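Local coordinates for conserved protein (Methanothermobacter thermautotrophicus, PDB 1T57) that binds flavin mononucleotide and magnesium in an alpha/beta domain related to the C-terminal domain of pyruvate kinase, its biological role being unknown, at residues L93-E96 against A97-A100; T138-M141 against V142-F146. One frame throughout, in Å; residues are numbered along the deposited sequence.

Interactions 1 and 2 are both local, interaction 1 at the start of helix 95-104 and interaction 2 at the turn from helix 131-139 into helix 144-158. They lie on opposite sides of the chain's centre, with their own centres about 29 Å apart and their nearest atoms about 18 Å apart. They do not touch, but the bound FMN is held by one and approached by the other. Interaction 2 holds the flavin directly: Arg140 and Gln144 bond to its ring system, while Val142 in the same turn binds magnesium. Interaction 1 opens the helix between strands 75-79 and 107-109. There the side chain of Leu93 comes to about 7 Å of FMN and about 5 Å of the FMN-binding residue Gly62.

Interaction 1: residues L93-E96 against A97-A100; sequences LEDE and ARDA
Glu94 O accepts Arg98 N at 3.1 Å, and two residues on Ala100 N donates to Glu96 O at 2.8 Å, a nearly straight bond (174° at the hydrogen). Glu94 holds the N-cap position, right before helix 95-104, and the chain enters the helix from the extended Leu93. The main side-chain link is the salt bridge from Asp95 to Arg98. Arg98 leaves the helix with CG anti to its backbone N (chi1 169°), then bends at chi3, about the CG-CD bond's far neighbour CD-NE, which folds the guanidinium back over the first turn. There NH2 comes to 3.6 Å of Asp95 OD2. The carboxylate and guanidinium planes are turned 69° apart, so the attraction is a long charge pairing rather than a flat two-pronged one. Arg98 NE donates to a water at 2.7 Å, and that water in turn reaches Leu93 O through a weak bond of 3.3 Å, a loose water link between the arginine and the chain just ahead of the helix. The buried Leu93 touches Ala97 CB through CD2, at 4.0 Å, an apolar contact with the first turn. Glu94, Asp95 and Glu96 gather acidic groups at the amino end of a surface helix, a placement that would suit the helix dipole, with Arg98 probably offsetting part of that charge in this beta-alpha-beta unit.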
loop_
_atom_site.group_PDB
_atom_site.type_symbol
_atom_site.label_atom_id
_atom_site.label_comp_id
_atom_site.label_asym_id
_atom_site.label_seq_id
_atom_site.Cartn_x
_atom_site.Cartn_y
_atom_site.Cartn_z
ATOM N N LEU A 93 18.952 -27.192 -3.129
ATOM C CA LEU A 93 19.541 -28.135 -2.210
ATOM C C LEU A 93 19.534 -29.537 -2.828
ATOM O O LEU A 93 18.474 -30.079 -3.160
ATOM C CB LEU A 93 18.754 -28.091 -0.889
ATOM C CG LEU A 93 19.314 -28.793 0.351
ATOM C CD1 LEU A 93 18.897 -30.237 0.366
ATOM C CD2 LEU A 93 20.824 -28.662 0.375
ATOM N N GLU A 94 20.725 -30.108 -2.992
ATOM C CA GLU A 94 20.872 -31.444 -3.554
ATOM C C GLU A 94 20.365 -32.458 -2.553
ATOM O O GLU A 94 20.486 -32.261 -1.347
ATOM C CB GLU A 94 22.338 -31.736 -3.854
ATOM C CG GLU A 94 22.938 -30.814 -4.897
ATOM C CD GLU A 94 22.779 -31.343 -6.313
ATOM O OE1 GLU A 94 21.633 -31.620 -6.741
ATOM O OE2 GLU A 94 23.819 -31.477 -6.997
ATOM N N ASP A 95 19.802 -33.546 -3.061
ATOM C CA ASP A 95 19.265 -34.613 -2.227
ATOM C C ASP A 95 20.390 -35.173 -1.369
ATOM O O ASP A 95 20.205 -35.459 -0.194
ATOM C CB ASP A 95 18.681 -35.690 -3.138
ATOM C CG ASP A 95 17.874 -35.094 -4.281
ATOM O OD1 ASP A 95 18.419 -34.206 -4.976
ATOM O OD2 ASP A 95 16.705 -35.502 -4.480
ATOM N N GLU A 96 21.566 -35.296 -1.977
ATOM C CA GLU A 96 22.757 -35.811 -1.305
ATOM C C GLU A 96 23.147 -34.960 -0.107
ATOM O O GLU A 96 23.355 -35.474 0.992
ATOM C CB GLU A 96 23.929 -35.829 -2.275
ATOM C CG GLU A 96 23.613 -36.459 -3.605
ATOM C CD GLU A 96 24.510 -35.920 -4.694
ATOM O OE1 GLU A 96 25.683 -35.622 -4.391
ATOM O OE2 GLU A 96 24.052 -35.793 -5.852
ATOM N N ALA A 97 23.273 -33.656 -0.329
ATOM C CA ALA A 97 23.645 -32.738 0.741
ATOM C C ALA A 97 22.630 -32.756 1.900
ATOM O O ALA A 97 23.011 -32.692 3.078
ATOM C CB ALA A 97 23.786 -31.331 0.181
ATOM N N ARG A 98 21.343 -32.841 1.565
ATOM C CA ARG A 98 20.289 -32.874 2.572
ATOM C C ARG A 98 20.523 -34.128 3.392
ATOM O O ARG A 98 20.655 -34.083 4.620
ATOM C CB ARG A 98 18.922 -32.942 1.891
ATOM C CG ARG A 98 17.755 -33.242 2.817
ATOM C CD ARG A 98 16.439 -33.156 2.059
ATOM N NE ARG A 98 16.557 -33.701 0.708
ATOM C CZ ARG A 98 16.392 -34.981 0.377
ATOM N NH1 ARG A 98 16.087 -35.885 1.300
ATOM N NH2 ARG A 98 16.549 -35.358 -0.887
ATOM N N ASP A 99 20.584 -35.249 2.688
ATOM C CA ASP A 99 20.825 -36.521 3.325
ATOM C C ASP A 99 22.007 -36.396 4.283
ATOM O O ASP A 99 21.863 -36.680 5.469
ATOM C CB ASP A 99 21.093 -37.599 2.266
ATOM C CG ASP A 99 19.828 -38.029 1.526
ATOM O OD1 ASP A 99 19.132 -37.159 0.963
ATOM O OD2 ASP A 99 19.530 -39.243 1.496
ATOM N N ALA A 100 23.159 -35.945 3.780
ATOM C CA ALA A 100 24.352 -35.780 4.622
ATOM C C ALA A 100 24.046 -35.057 5.929
ATOM O O ALA A 100 24.405 -35.542 7.006
ATOM C CB ALA A 100 25.463 -35.038 3.859
HETATM O O HOH W 1 16.431 -31.960 -1.350
#

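Interaction 2: residues T138-M141 against V142-F146; sequences TLRM and VSQGF. With MG (magnesium ion), chain D; FMN (flavin mononucleotide), chain E.
Arg140 and Gln144 meet where the loop between helices 131-139 and 144-158 turns toward the flavin. Arg140 runs extended from CG to NE (chi2 173°) and brings its guanidinium obliquely across the end of Gln144, which bends at chi2 to meet it; the guanidinium and amide planes are 36° apart. NE donates to Gln144 OE1 at 2.9 Å, a bent bond with the acceptor 29° out of the guanidinium plane. The same OE1 accepts FMN N3 at 3.3 Å. At the adjoining carbonyl of the flavin, Arg140 NH2 donates to FMN O4 at 3.0 Å, so arginine, glutamine and cofactor close a small ring of bonds around the N3-O4 edge of the pyrimidine. Glu137 forms a salt bridge with Arg140 NH1, which would steady the guanidinium. Apart from this polar pair, hydrocarbon groups pack together: Leu139 crosses Phe146 at about a right angle, placing CD2 at the edge of the ring, 3.6 Å from CE2, while Val142 CB sits over one face of that ring, offset toward its rim. Ser143 caps the second helix, its OG accepting Phe146 N at 3.1 Å. Val142 O binds magnesium at 2.5 Å together with Pro204 O, and Arg140 O accepts Arg196 NH1 of the second subunit, so the turn faces cofactor, metal and subunit interface at once. With both an arginine N-H and the flavin N-H on OE1, the amide of Gln144 is probably fixed in its rotation, and the guanidinium charge would draw electron density toward FMN O4.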
loop_
_atom_site.group_PDB
_atom_site.type_symbol
_atom_site.label_atom_id
_atom_site.label_comp_id
_atom_site.label_asym_id
_atom_site.label_seq_id
_atom_site.Cartn_x
_atom_site.Cartn_y
_atom_site.Cartn_z
ATOM N N THR A 138 15.127 -2.513 4.484
ATOM C CA THR A 138 15.478 -1.778 5.679
ATOM C C THR A 138 16.540 -2.550 6.488
ATOM O O THR A 138 17.545 -1.968 6.947
ATOM C CB THR A 138 14.231 -1.525 6.516
ATOM O OG1 THR A 138 13.247 -0.906 5.684
ATOM C CG2 THR A 138 14.540 -0.594 7.687
ATOM N N LEU A 139 16.328 -3.857 6.644
ATOM C CA LEU A 139 17.290 -4.668 7.378
ATOM C C LEU A 139 18.636 -4.657 6.680
ATOM O O LEU A 139 19.681 -4.646 7.339
ATOM C CB LEU A 139 16.756 -6.085 7.553
ATOM C CG LEU A 139 15.747 -6.010 8.697
ATOM C CD1 LEU A 139 15.067 -7.303 8.911
ATOM C CD2 LEU A 139 16.493 -5.546 9.968
ATOM N N ARG A 140 18.590 -4.612 5.350
ATOM C CA ARG A 140 19.784 -4.579 4.508
ATOM C C ARG A 140 20.716 -3.355 4.676
ATOM O O ARG A 140 21.879 -3.395 4.250
ATOM C CB ARG A 140 19.380 -4.726 3.020
ATOM C CG ARG A 140 19.074 -6.156 2.598
ATOM C CD ARG A 140 18.525 -6.248 1.173
ATOM N NE ARG A 140 18.466 -7.638 0.702
ATOM C CZ ARG A 140 17.492 -8.123 -0.066
ATOM N NH1 ARG A 140 16.510 -7.322 -0.456
ATOM N NH2 ARG A 140 17.459 -9.412 -0.400
HETATM N N MSE A 141 20.232 -2.273 5.277
HETATM C CA MSE A 141 21.107 -1.127 5.457
HETATM C C MSE A 141 22.269 -1.505 6.413
HETATM O O MSE A 141 23.213 -0.729 6.588
HETATM C CB MSE A 141 20.343 0.064 6.027
HETATM C CG MSE A 141 19.036 0.376 5.370
HETATM SE SE MSE A 141 18.195 1.792 6.379
HETATM C CE MSE A 141 17.587 0.791 7.903
ATOM N N VAL A 142 22.185 -2.678 7.048
ATOM C CA VAL A 142 23.248 -3.124 7.950
ATOM C C VAL A 142 24.149 -4.089 7.179
ATOM O O VAL A 142 25.352 -3.961 7.195
ATOM C CB VAL A 142 22.718 -3.862 9.217
ATOM C CG1 VAL A 142 23.928 -4.251 10.126
ATOM C CG2 VAL A 142 21.757 -2.966 9.972
ATOM N N SER A 143 23.548 -5.045 6.495
ATOM C CA SER A 143 24.295 -5.985 5.684
ATOM C C SER A 143 23.223 -6.892 5.107
ATOM O O SER A 143 22.062 -6.758 5.485
ATOM C CB SER A 143 25.315 -6.769 6.542
ATOM O OG SER A 143 24.700 -7.667 7.446
ATOM N N GLN A 144 23.587 -7.790 4.194
ATOM C CA GLN A 144 22.610 -8.710 3.600
ATOM C C GLN A 144 22.273 -9.803 4.623
ATOM O O GLN A 144 21.114 -10.142 4.831
ATOM C CB GLN A 144 23.178 -9.380 2.331
ATOM C CG GLN A 144 23.445 -8.454 1.146
ATOM C CD GLN A 144 22.169 -7.968 0.501
ATOM O OE1 GLN A 144 21.187 -8.694 0.450
ATOM N NE2 GLN A 144 22.182 -6.743 -0.009
ATOM N N GLY A 145 23.306 -10.366 5.236
ATOM C CA GLY A 145 23.108 -11.404 6.225
ATOM C C GLY A 145 22.236 -10.906 7.375
ATOM O O GLY A 145 21.444 -11.651 7.905
ATOM N N PHE A 146 22.355 -9.631 7.730
ATOM C CA PHE A 146 21.562 -9.104 8.831
ATOM C C PHE A 146 20.098 -9.347 8.493
ATOM O O PHE A 146 19.267 -9.663 9.354
ATOM C CB PHE A 146 21.828 -7.605 9.015
ATOM C CG PHE A 146 21.360 -7.046 10.338
ATOM C CD1 PHE A 146 22.234 -6.944 11.405
ATOM C CD2 PHE A 146 20.069 -6.567 10.493
ATOM C CE1 PHE A 146 21.838 -6.379 12.611
ATOM C CE2 PHE A 146 19.658 -6.001 11.695
ATOM C CZ PHE A 146 20.554 -5.903 12.758
HETATM MG MG MG D . 27.560 -2.768 7.154
HETATM N N1 FMN E . 22.085 -14.106 0.620
HETATM C C2 FMN E . 22.104 -12.748 0.328
HETATM O O2 FMN E . 23.157 -12.176 0.122
HETATM N N3 FMN E . 20.996 -11.948 0.409
HETATM C C4 FMN E . 19.760 -12.511 0.595
HETATM O O4 FMN E . 18.786 -11.771 0.784
HETATM C C4A FMN E . 19.711 -13.869 0.921
HETATM N N5 FMN E . 18.497 -14.467 1.170
HETATM C C5A FMN E . 18.492 -15.710 1.758
HETATM C C6 FMN E . 17.260 -16.286 2.019
HETATM C C7 FMN E . 17.171 -17.568 2.484
HETATM C C7M FMN E . 15.793 -18.118 2.664
HETATM C C8 FMN E . 18.234 -18.430 2.243
HETATM C C8M FMN E . 18.144 -19.898 2.619
HETATM C C9 FMN E . 19.478 -17.876 1.947
HETATM C C9A FMN E . 19.648 -16.496 1.797
HETATM N N10 FMN E . 20.840 -15.978 1.270
HETATM C C10 FMN E . 20.891 -14.633 1.000
HETATM C "C1'" FMN E . 22.131 -16.767 1.235
HETATM C "C2'" FMN E . 22.673 -16.888 2.632
HETATM O "O2'" FMN E . 22.751 -15.574 3.198
HETATM C "C3'" FMN E . 24.068 -17.473 2.625
HETATM O "O3'" FMN E . 24.915 -16.725 1.806
HETATM C "C4'" FMN E . 24.285 -18.991 2.514
HETATM O "O4'" FMN E . 25.653 -19.151 2.806
HETATM C "C5'" FMN E . 24.244 -19.792 1.231
HETATM O "O5'" FMN E . 24.743 -21.041 1.654
HETATM P P FMN E . 25.935 -21.923 1.030
HETATM O O1P FMN E . 25.806 -23.281 1.628
HETATM O O2P FMN E . 27.334 -21.352 1.333
HETATM O O3P FMN E . 25.686 -21.975 -0.484
#